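Local atomic coordinates of penicillin-binding protein A (Mycobacterium tuberculosis, PDB entry 3UN7), a protein that probably cross-links the peptidoglycan of the mycobacterial cell wall as a penicillin-binding D,D-transpeptidase. Residues A[230-235]-A[437-442]; A[235-240]-A[249-254]; A[247-250]-A[256-259]. All coordinates share one frame; numbering follows the deposited sequence.

Contact 1: A[230-235]-A[437-442]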
ATOM      1  N   GLU A 230     -17.691 -13.818 -16.036  1.00 52.46           N
ATOM      2  CA  GLU A 230     -18.308 -12.844 -16.912  1.00 52.35           C
ATOM      3  C   GLU A 230     -17.612 -11.497 -16.798  1.00 50.68           C
ATOM      4  O   GLU A 230     -16.936 -11.223 -15.806  1.00 49.70           O
ATOM      5  CB  GLU A 230     -19.813 -12.720 -16.630  1.00 53.46           C
ATOM      6  CG  GLU A 230     -20.193 -11.953 -15.364  1.00 54.41           C
ATOM      7  CD  GLU A 230     -21.624 -11.415 -15.389  1.00 55.46           C
ATOM      8  OE1 GLU A 230     -21.930 -10.530 -14.563  1.00 57.25           O
ATOM      9  OE2 GLU A 230     -22.440 -11.862 -16.231  1.00 57.57           O
ATOM     10  N   ASN A 231     -17.764 -10.681 -17.835  1.00 50.15           N
ATOM     11  CA  ASN A 231     -17.267  -9.317 -17.825  1.00 49.82           C
ATOM     12  C   ASN A 231     -18.093  -8.518 -16.834  1.00 50.20           C
ATOM     13  O   ASN A 231     -19.281  -8.776 -16.649  1.00 51.00           O
ATOM     14  CB  ASN A 231     -17.393  -8.676 -19.214  1.00 49.59           C
ATOM     15  CG  ASN A 231     -16.330  -9.153 -20.192  1.00 49.14           C
ATOM     16  OD1 ASN A 231     -15.314  -9.730 -19.805  1.00 48.64           O
ATOM     17  ND2 ASN A 231     -16.563  -8.899 -21.479  1.00 49.34           N
ATOM     18  N   TYR A 232     -17.450  -7.568 -16.174  1.00 50.14           N
ATOM     19  CA  TYR A 232     -18.152  -6.644 -15.298  1.00 50.94           C
ATOM     20  C   TYR A 232     -19.312  -5.995 -16.063  1.00 51.98           C
ATOM     21  O   TYR A 232     -19.138  -5.497 -17.180  1.00 52.17           O
ATOM     22  CB  TYR A 232     -17.170  -5.605 -14.767  1.00 50.61           C
ATOM     23  CG  TYR A 232     -17.812  -4.355 -14.231  1.00 52.16           C
ATOM     24  CD1 TYR A 232     -18.533  -4.372 -13.036  1.00 53.24           C
ATOM     25  CD2 TYR A 232     -17.688  -3.150 -14.914  1.00 52.16           C
ATOM     26  CE1 TYR A 232     -19.124  -3.215 -12.540  1.00 54.67           C
ATOM     27  CE2 TYR A 232     -18.275  -1.995 -14.432  1.00 52.86           C
ATOM     28  CZ  TYR A 232     -18.988  -2.027 -13.245  1.00 53.68           C
ATOM     29  OH  TYR A 232     -19.566  -0.871 -12.774  1.00 53.82           O
ATOM     30  N   GLY A 233     -20.502  -6.044 -15.475  1.00 52.58           N
ATOM     31  CA  GLY A 233     -21.706  -5.527 -16.125  1.00 53.55           C
ATOM     32  C   GLY A 233     -22.336  -6.462 -17.143  1.00 53.97           C
ATOM     33  O   GLY A 233     -23.404  -6.162 -17.683  1.00 55.07           O
ATOM     34  N   GLY A 234     -21.674  -7.585 -17.417  1.00 53.44           N
ATOM     35  CA  GLY A 234     -22.175  -8.592 -18.358  1.00 53.84           C
ATOM     36  C   GLY A 234     -22.187  -8.213 -19.835  1.00 53.94           C
ATOM     37  O   GLY A 234     -22.876  -8.847 -20.641  1.00 54.36           O
ATOM     38  N   ALA A 235     -21.424  -7.187 -20.197  1.00 53.27           N
ATOM     39  CA  ALA A 235     -21.394  -6.722 -21.581  1.00 53.74           C
ATOM     40  C   ALA A 235     -20.175  -7.289 -22.304  1.00 52.72           C
ATOM     41  O   ALA A 235     -19.154  -7.552 -21.665  1.00 51.74           O
ATOM     42  CB  ALA A 235     -21.389  -5.192 -21.632  1.00 54.06           C
ATOM     43  N   ARG A 437     -21.408  -0.129  -9.127  1.00 49.38           N
ATOM     44  CA  ARG A 437     -22.162  -0.968 -10.078  1.00 50.60           C
ATOM     45  C   ARG A 437     -22.444  -0.282 -11.431  1.00 50.66           C
ATOM     46  O   ARG A 437     -23.052  -0.881 -12.329  1.00 51.06           O
ATOM     47  CB  ARG A 437     -23.463  -1.490  -9.450  1.00 52.34           C
ATOM     48  CG  ARG A 437     -23.302  -2.658  -8.463  1.00 54.39           C
ATOM     49  CD  ARG A 437     -24.538  -2.732  -7.563  1.00 60.05           C
ATOM     50  NE  ARG A 437     -24.759  -4.036  -6.928  1.00 63.69           N
ATOM     51  CZ  ARG A 437     -25.177  -5.138  -7.558  1.00 66.11           C
ATOM     52  NH1 ARG A 437     -25.361  -6.261  -6.872  1.00 67.59           N
ATOM     53  NH2 ARG A 437     -25.402  -5.138  -8.868  1.00 66.84           N
ATOM     54  N   LEU A 438     -22.003   0.968 -11.575  1.00 50.18           N
ATOM     55  CA  LEU A 438     -22.302   1.764 -12.774  1.00 50.32           C
ATOM     56  C   LEU A 438     -21.071   2.178 -13.585  1.00 49.50           C
ATOM     57  O   LEU A 438     -21.134   2.252 -14.813  1.00 49.11           O
ATOM     58  CB  LEU A 438     -23.121   3.012 -12.420  1.00 51.23           C
ATOM     59  CG  LEU A 438     -24.632   2.918 -12.127  1.00 52.68           C
ATOM     60  CD1 LEU A 438     -25.331   1.846 -12.946  1.00 51.44           C
ATOM     61  CD2 LEU A 438     -24.868   2.696 -10.648  1.00 55.54           C
ATOM     62  N   SER A 439     -19.961   2.454 -12.902  1.00 48.28           N
ATOM     63  CA  SER A 439     -18.767   2.991 -13.560  1.00 48.12           C
ATOM     64  C   SER A 439     -18.142   1.968 -14.507  1.00 48.28           C
ATOM     65  O   SER A 439     -18.472   0.787 -14.444  1.00 47.87           O
ATOM     66  CB  SER A 439     -17.744   3.455 -12.520  1.00 47.34           C
ATOM     67  OG  SER A 439     -17.027   2.362 -11.968  1.00 46.43           O
ATOM     68  N   ALA A 440     -17.230   2.420 -15.371  1.00 48.75           N
ATOM     69  CA  ALA A 440     -16.563   1.533 -16.345  1.00 48.63           C
ATOM     70  C   ALA A 440     -15.915   0.267 -15.758  1.00 48.18           C
ATOM     71  O   ALA A 440     -16.038  -0.810 -16.342  1.00 48.11           O
ATOM     72  CB  ALA A 440     -15.554   2.315 -17.184  1.00 48.92           C
ATOM     73  N   THR A 441     -15.239   0.382 -14.612  1.00 47.84           N
ATOM     74  CA  THR A 441     -14.633  -0.801 -13.967  1.00 47.44           C
ATOM     75  C   THR A 441     -15.330  -1.226 -12.682  1.00 47.38           C
ATOM     76  O   THR A 441     -15.200  -2.386 -12.244  1.00 47.53           O
ATOM     77  CB  THR A 441     -13.147  -0.600 -13.617  1.00 47.02           C
ATOM     78  OG1 THR A 441     -13.011   0.523 -12.735  1.00 47.23           O
ATOM     79  CG2 THR A 441     -12.304  -0.396 -14.883  1.00 47.11           C
ATOM     80  N   GLY A 442     -16.050  -0.291 -12.073  1.00 46.90           N
ATOM     81  CA  GLY A 442     -16.688  -0.546 -10.797  1.00 46.32           C
ATOM     82  C   GLY A 442     -15.789  -0.226  -9.616  1.00 45.02           C
ATOM     83  O   GLY A 442     -16.147  -0.511  -8.469  1.00 45.12           O
TER

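Contact 2: A[235-240]-A[249-254]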
ATOM      1  N   ALA A 235     -21.424  -7.187 -20.197  1.00 53.27           N
ATOM      2  CA  ALA A 235     -21.394  -6.722 -21.581  1.00 53.74           C
ATOM      3  C   ALA A 235     -20.175  -7.289 -22.304  1.00 52.72           C
ATOM      4  O   ALA A 235     -19.154  -7.552 -21.665  1.00 51.74           O
ATOM      5  CB  ALA A 235     -21.389  -5.192 -21.632  1.00 54.06           C
ATOM      6  N   PRO A 236     -20.279  -7.492 -23.635  1.00 53.10           N
ATOM      7  CA  PRO A 236     -19.114  -7.873 -24.433  1.00 52.36           C
ATOM      8  C   PRO A 236     -18.047  -6.782 -24.396  1.00 51.80           C
ATOM      9  O   PRO A 236     -18.373  -5.618 -24.153  1.00 52.13           O
ATOM     10  CB  PRO A 236     -19.683  -7.990 -25.849  1.00 53.10           C
ATOM     11  CG  PRO A 236     -21.139  -8.208 -25.659  1.00 54.31           C
ATOM     12  CD  PRO A 236     -21.490  -7.389 -24.469  1.00 53.94           C
ATOM     13  N   CYS A 237     -16.793  -7.155 -24.639  1.00 51.05           N
ATOM     14  CA  CYS A 237     -15.688  -6.204 -24.568  1.00 50.64           C
ATOM     15  C   CYS A 237     -15.836  -5.100 -25.602  1.00 50.86           C
ATOM     16  O   CYS A 237     -15.616  -3.923 -25.299  1.00 51.34           O
ATOM     17  CB  CYS A 237     -14.337  -6.907 -24.725  1.00 49.85           C
ATOM     18  SG  CYS A 237     -12.922  -5.881 -24.261  1.00 50.19           S
ATOM     19  N   GLY A 238     -16.197  -5.485 -26.819  1.00 51.10           N
ATOM     20  CA  GLY A 238     -16.553  -4.527 -27.873  1.00 51.38           C
ATOM     21  C   GLY A 238     -17.587  -5.132 -28.810  1.00 52.00           C
ATOM     22  O   GLY A 238     -18.059  -6.257 -28.582  1.00 52.18           O
ATOM     23  N   ASP A 239     -17.918  -4.397 -29.872  1.00 51.86           N
ATOM     24  CA  ASP A 239     -18.910  -4.820 -30.869  1.00 52.20           C
ATOM     25  C   ASP A 239     -18.288  -5.663 -31.991  1.00 51.24           C
ATOM     26  O   ASP A 239     -18.806  -5.700 -33.110  1.00 51.52           O
ATOM     27  CB  ASP A 239     -19.592  -3.592 -31.497  1.00 53.64           C
ATOM     28  CG  ASP A 239     -19.990  -2.540 -30.469  1.00 55.67           C
ATOM     29  OD1 ASP A 239     -21.207  -2.343 -30.281  1.00 59.47           O
ATOM     30  OD2 ASP A 239     -19.097  -1.914 -29.848  1.00 56.74           O
ATOM     31  N   GLU A 240     -17.158  -6.301 -31.696  1.00 49.14           N
ATOM     32  CA  GLU A 240     -16.491  -7.202 -32.627  1.00 48.16           C
ATOM     33  C   GLU A 240     -16.349  -8.553 -31.928  1.00 46.90           C
ATOM     34  O   GLU A 240     -16.450  -8.611 -30.703  1.00 46.50           O
ATOM     35  CB  GLU A 240     -15.104  -6.661 -33.007  1.00 47.98           C
ATOM     36  CG  GLU A 240     -15.101  -5.269 -33.616  1.00 49.45           C
ATOM     37  CD  GLU A 240     -15.231  -4.194 -32.551  1.00 51.33           C
ATOM     38  OE1 GLU A 240     -16.174  -3.380 -32.642  1.00 53.96           O
ATOM     39  OE2 GLU A 240     -14.412  -4.190 -31.606  1.00 52.10           O
ATOM     40  N   PHE A 249      -7.116  -4.489 -22.087  1.00 37.59           N
ATOM     41  CA  PHE A 249      -6.499  -3.923 -20.887  1.00 37.72           C
ATOM     42  C   PHE A 249      -7.164  -2.609 -20.488  1.00 37.92           C
ATOM     43  O   PHE A 249      -7.564  -2.440 -19.338  1.00 37.14           O
ATOM     44  CB  PHE A 249      -4.990  -3.711 -21.079  1.00 37.45           C
ATOM     45  CG  PHE A 249      -4.274  -3.290 -19.828  1.00 37.29           C
ATOM     46  CD1 PHE A 249      -3.668  -4.237 -19.014  1.00 36.91           C
ATOM     47  CD2 PHE A 249      -4.212  -1.940 -19.457  1.00 38.15           C
ATOM     48  CE1 PHE A 249      -2.999  -3.855 -17.862  1.00 37.32           C
ATOM     49  CE2 PHE A 249      -3.555  -1.548 -18.288  1.00 36.86           C
ATOM     50  CZ  PHE A 249      -2.949  -2.509 -17.497  1.00 36.72           C
ATOM     51  N   VAL A 250      -7.281  -1.671 -21.426  1.00 38.39           N
ATOM     52  CA  VAL A 250      -7.825  -0.367 -21.065  1.00 39.28           C
ATOM     53  C   VAL A 250      -9.298  -0.465 -20.671  1.00 39.79           C
ATOM     54  O   VAL A 250      -9.743   0.217 -19.747  1.00 39.50           O
ATOM     55  CB  VAL A 250      -7.529   0.758 -22.115  1.00 40.03           C
ATOM     56  CG1 VAL A 250      -6.062   0.729 -22.520  1.00 38.94           C
ATOM     57  CG2 VAL A 250      -8.407   0.637 -23.314  1.00 41.26           C
ATOM     58  N   LYS A 251     -10.039  -1.342 -21.344  1.00 40.67           N
ATOM     59  CA  LYS A 251     -11.433  -1.595 -21.001  1.00 41.96           C
ATOM     60  C   LYS A 251     -11.558  -2.540 -19.808  1.00 42.36           C
ATOM     61  O   LYS A 251     -12.625  -2.636 -19.200  1.00 43.49           O
ATOM     62  CB  LYS A 251     -12.186  -2.147 -22.208  1.00 42.20           C
ATOM     63  CG  LYS A 251     -12.446  -1.100 -23.299  1.00 43.80           C
ATOM     64  CD  LYS A 251     -13.400  -1.638 -24.349  1.00 46.62           C
ATOM     65  CE  LYS A 251     -14.464  -0.606 -24.685  1.00 49.18           C
ATOM     66  NZ  LYS A 251     -15.570  -1.204 -25.486  1.00 51.14           N
ATOM     67  N   SER A 252     -10.460  -3.224 -19.480  1.00 42.38           N
ATOM     68  CA  SER A 252     -10.386  -4.184 -18.373  1.00 42.37           C
ATOM     69  C   SER A 252     -11.409  -5.327 -18.507  1.00 42.78           C
ATOM     70  O   SER A 252     -12.148  -5.642 -17.559  1.00 43.52           O
ATOM     71  CB  SER A 252     -10.516  -3.470 -17.017  1.00 42.18           C
ATOM     72  OG  SER A 252     -10.063  -4.315 -15.965  1.00 42.36           O
ATOM     73  N   CYS A 253     -11.437  -5.954 -19.680  1.00 42.59           N
ATOM     74  CA  CYS A 253     -12.445  -6.970 -19.975  1.00 42.50           C
ATOM     75  C   CYS A 253     -12.016  -8.298 -19.376  1.00 41.38           C
ATOM     76  O   CYS A 253     -10.984  -8.833 -19.748  1.00 41.63           O
ATOM     77  CB  CYS A 253     -12.642  -7.096 -21.486  1.00 43.14           C
ATOM     78  SG  CYS A 253     -13.223  -5.569 -22.268  1.00 45.38           S
ATOM     79  N   ASN A 254     -12.815  -8.827 -18.454  1.00 40.94           N
ATOM     80  CA  ASN A 254     -12.462 -10.054 -17.723  1.00 40.13           C
ATOM     81  C   ASN A 254     -12.181 -11.288 -18.570  1.00 39.68           C
ATOM     82  O   ASN A 254     -11.227 -12.019 -18.317  1.00 39.44           O
ATOM     83  CB  ASN A 254     -13.543 -10.409 -16.699  1.00 40.68           C
ATOM     84  CG  ASN A 254     -13.537  -9.491 -15.494  1.00 41.27           C
ATOM     85  OD1 ASN A 254     -12.502  -8.913 -15.130  1.00 42.02           O
ATOM     86  ND2 ASN A 254     -14.697  -9.350 -14.863  1.00 41.76           N
TER

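Contact 3: A[247-250]-A[256-259]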
ATOM      1  N   GLU A 247      -6.741  -3.071 -26.122  1.00 38.39           N
ATOM      2  CA  GLU A 247      -8.123  -2.687 -25.905  1.00 39.04           C
ATOM      3  C   GLU A 247      -8.702  -3.376 -24.661  1.00 38.29           C
ATOM      4  O   GLU A 247      -9.318  -2.716 -23.826  1.00 38.06           O
ATOM      5  CB  GLU A 247      -8.968  -2.968 -27.148  1.00 39.79           C
ATOM      6  CG  GLU A 247     -10.332  -2.302 -27.117  1.00 42.11           C
ATOM      7  CD  GLU A 247     -11.033  -2.308 -28.468  1.00 44.30           C
ATOM      8  OE1 GLU A 247     -10.906  -3.303 -29.219  1.00 44.96           O
ATOM      9  OE2 GLU A 247     -11.718  -1.310 -28.773  1.00 47.34           O
ATOM     10  N   ALA A 248      -8.480  -4.685 -24.534  1.00 37.87           N
ATOM     11  CA  ALA A 248      -8.952  -5.447 -23.370  1.00 38.08           C
ATOM     12  C   ALA A 248      -8.386  -4.884 -22.065  1.00 37.95           C
ATOM     13  O   ALA A 248      -9.092  -4.809 -21.051  1.00 38.09           O
ATOM     14  CB  ALA A 248      -8.589  -6.923 -23.500  1.00 37.87           C
ATOM     15  N   PHE A 249      -7.116  -4.489 -22.087  1.00 37.59           N
ATOM     16  CA  PHE A 249      -6.499  -3.923 -20.887  1.00 37.72           C
ATOM     17  C   PHE A 249      -7.164  -2.609 -20.488  1.00 37.92           C
ATOM     18  O   PHE A 249      -7.564  -2.440 -19.338  1.00 37.14           O
ATOM     19  CB  PHE A 249      -4.990  -3.711 -21.079  1.00 37.45           C
ATOM     20  CG  PHE A 249      -4.274  -3.290 -19.828  1.00 37.29           C
ATOM     21  CD1 PHE A 249      -3.668  -4.237 -19.014  1.00 36.91           C
ATOM     22  CD2 PHE A 249      -4.212  -1.940 -19.457  1.00 38.15           C
ATOM     23  CE1 PHE A 249      -2.999  -3.855 -17.862  1.00 37.32           C
ATOM     24  CE2 PHE A 249      -3.555  -1.548 -18.288  1.00 36.86           C
ATOM     25  CZ  PHE A 249      -2.949  -2.509 -17.497  1.00 36.72           C
ATOM     26  N   VAL A 250      -7.281  -1.671 -21.426  1.00 38.39           N
ATOM     27  CA  VAL A 250      -7.825  -0.367 -21.065  1.00 39.28           C
ATOM     28  C   VAL A 250      -9.298  -0.465 -20.671  1.00 39.79           C
ATOM     29  O   VAL A 250      -9.743   0.217 -19.747  1.00 39.50           O
ATOM     30  CB  VAL A 250      -7.529   0.758 -22.115  1.00 40.03           C
ATOM     31  CG1 VAL A 250      -6.062   0.729 -22.520  1.00 38.94           C
ATOM     32  CG2 VAL A 250      -8.407   0.637 -23.314  1.00 41.26           C
ATOM     33  N   ALA A 256     -11.284 -11.764 -21.692  1.00 37.17           N
ATOM     34  CA  ALA A 256     -10.020 -11.641 -22.406  1.00 36.74           C
ATOM     35  C   ALA A 256      -8.807 -11.981 -21.539  1.00 36.08           C
ATOM     36  O   ALA A 256      -7.864 -12.601 -22.021  1.00 36.52           O
ATOM     37  CB  ALA A 256      -9.879 -10.237 -22.994  1.00 36.20           C
ATOM     38  N   PHE A 257      -8.816 -11.573 -20.269  1.00 35.46           N
ATOM     39  CA  PHE A 257      -7.709 -11.913 -19.374  1.00 34.92           C
ATOM     40  C   PHE A 257      -7.774 -13.338 -18.811  1.00 35.69           C
ATOM     41  O   PHE A 257      -6.737 -13.942 -18.517  1.00 35.70           O
ATOM     42  CB  PHE A 257      -7.525 -10.839 -18.305  1.00 34.83           C
ATOM     43  CG  PHE A 257      -6.907  -9.600 -18.860  1.00 34.59           C
ATOM     44  CD1 PHE A 257      -5.527  -9.504 -18.973  1.00 34.89           C
ATOM     45  CD2 PHE A 257      -7.701  -8.575 -19.367  1.00 34.76           C
ATOM     46  CE1 PHE A 257      -4.935  -8.377 -19.530  1.00 36.29           C
ATOM     47  CE2 PHE A 257      -7.117  -7.447 -19.929  1.00 37.24           C
ATOM     48  CZ  PHE A 257      -5.724  -7.352 -20.009  1.00 35.31           C
ATOM     49  N   VAL A 258      -8.983 -13.877 -18.683  1.00 36.04           N
ATOM     50  CA  VAL A 258      -9.141 -15.290 -18.333  1.00 37.04           C
ATOM     51  C   VAL A 258      -8.497 -16.110 -19.456  1.00 37.23           C
ATOM     52  O   VAL A 258      -7.645 -16.974 -19.210  1.00 37.48           O
ATOM     53  CB  VAL A 258     -10.639 -15.663 -18.139  1.00 37.95           C
ATOM     54  CG1 VAL A 258     -10.829 -17.182 -18.043  1.00 38.95           C
ATOM     55  CG2 VAL A 258     -11.189 -14.975 -16.889  1.00 37.64           C
ATOM     56  N   GLN A 259      -8.884 -15.803 -20.687  1.00 37.23           N
ATOM     57  CA  GLN A 259      -8.336 -16.477 -21.871  1.00 38.03           C
ATOM     58  C   GLN A 259      -6.816 -16.275 -21.971  1.00 37.69           C
ATOM     59  O   GLN A 259      -6.068 -17.230 -22.162  1.00 37.67           O
ATOM     60  CB  GLN A 259      -9.051 -15.985 -23.136  1.00 38.85           C
ATOM     61  CG  GLN A 259      -8.674 -16.735 -24.410  1.00 40.09           C
ATOM     62  CD  GLN A 259      -9.206 -16.059 -25.641  1.00 42.96           C
ATOM     63  OE1 GLN A 259      -9.084 -14.847 -25.801  1.00 43.55           O
ATOM     64  NE2 GLN A 259      -9.824 -16.836 -26.515  1.00 44.72           N
TER

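Contact 1: A[230-235]-A[437-442]
A type II turn, residues 231-234, brings Tyr232 up against the 437-442 loop, which leads from strand 425-431 to helix 446-458 beside the active site of the transpeptidase domain. The turn is closed by Gly234 N bonding to Asn231 O, with Tyr232 at its second position and Gly233, at positive phi, at its third. Asn231 fixes the shape from within, its ND2 giving a hydrogen bond of 2.9 Å to Ala235 O.

With CG anti to the backbone N (chi1 161°), the Tyr232 ring reaches out over the facing loop. Thr441 O sits over the centre of one face, 3.6 Å above the ring plane, while Ala440 O meets the ring edge 3.2 Å from CE2 of Tyr232. The hydroxyl donates to the backbone oxygen of Ser439, although that oxygen is crowded in the model and the 2.6 Å from Tyr232 OH to Ser439 O is doubtful in detail. Gly442, at positive phi and without a side chain, leaves room for the ring. Gly442 N donates to Ser439 OG at 2.8 Å, an ST motif that curls the loop.

Thr441 turns its hydroxyl elsewhere, to Thr396 of the KTG motif. One aromatic side chain therefore carries the contact, meeting backbone groups through van der Waals contact and a single polar link, a modest hold that would be consistent with a loop able to move.

Contact 2: A[235-240]-A[249-254]
Lys251 NZ donates a hydrogen bond of 2.7 Å to the backbone oxygen of Cys237, lying in the carbonyl plane at a C=O...N angle of 160°. The nearly extended chi2 of the lysine sets Lys251 CD 3.3 Å from Cys237 O, and a bend at chi3 (135°) then turns CE and NZ so that the amine reaches that oxygen. A long, flexible side chain suits this place at the exposed end of a helix, where it can span to the neighbouring loop. The carboxylate of Asp239 is not in contact with it, yet might favour the charged form of the amine from a distance.

Beside this polar link runs the disulfide, Cys237 SG to Cys253 SG at 2.0 Å. Its chi3 of 80° makes it right-handed and close to the relaxed quarter-turn. The first torsion of each half-cystine swings its SG toward the other chain segment, bringing the two sulfurs within bonding distance.

Cys253 is the middle residue of the SxN motif, Ser252-Cys253-Asn254, of penicillin-binding proteins. Helix 245-251 ends here in a Schellman motif, with Ser252 at positive phi and Cys253 N bonded to Ala248 O; Cys253 is also the N-cap of the next helix. Flanking it, Ser252 OG is bonded to Lys196 and Lys395, and Asn254 OD1 to Lys196.

A covalent bond and a charged hydrogen bond thus hold Cys237, by its sulfur and its carbonyl, to Cys253 and Lys251, which would be expected to limit the freedom of the backbone carrying the SxN residues.

Contact 3: A[247-250]-A[256-259]
Phe257 holds CG anti to its carbonyl carbon (chi1 -74°), which lays its ring across to the neighbouring helix, while Phe249 swings CG anti to the backbone N (chi1 -173°) and so brings CD1 of Phe249 to CZ of Phe257. These closest ring atoms, Phe249 CD1 and Phe257 CZ, are 3.9 Å apart, and the two rings cross obliquely.

What Phe257 mainly presents to helix 245-251 is an edge. Phe257 CZ rests 3.6 Å from Phe249 CA, and Phe257 CE2 comes 3.5 Å from Ala248 O, which lies near the ring plane; the weakly positive ring hydrogens thus face a carbonyl oxygen, a favourable though slight electrostatic match. On the flank of the ring, Ala248 CB packs 3.9 Å from Phe257 CE2.

These segments belong to helices 245-251 and 254-264, two consecutive helices joined by a tight turn that carries the SxN motif of the transpeptidase domain. The small side chains of Ala248 and Ala256 let the backbones come close here: both point inward, Ala248 CB lying 3.6 Å from Ala256 CB, and Ala248 CA and Ala256 CA are the nearest such pair, at 6.4 Å. The rings of Phe257 and Phe249 fill the adjoining part of the interface.

Both phenylalanines are buried and have further neighbours. Phe257 touches Lys196 and Thr200 of helix 196-205, and Phe249 packs on Val197 and Thr200 of that helix and also on Leu373 and Met374 of helix 364-379.

In the fold
All three contacts lie on the same side of the chain's centre, within the transpeptidase domain. Along the chain, the 230-235 turn runs on into the 235-240 loop, with Ala235 common to contacts 1 and 2; helix 245-251 then serves contacts 2 and 3, helix 254-264 completes contact 3, and the 437-442 loop lies some 200 residues after the 230-235 turn. Centres of contacts 2 and 3 are 7 Å apart, those of 1 and 2 10 Å, and those of 1 and 3 13 Å. Asn254 ND2 probably bonds to Glu230 O, joining contacts 1 and 2. They lie beside the SxN turn, linking its buried helical base to the surface loops near the probable nucleophile Ser193.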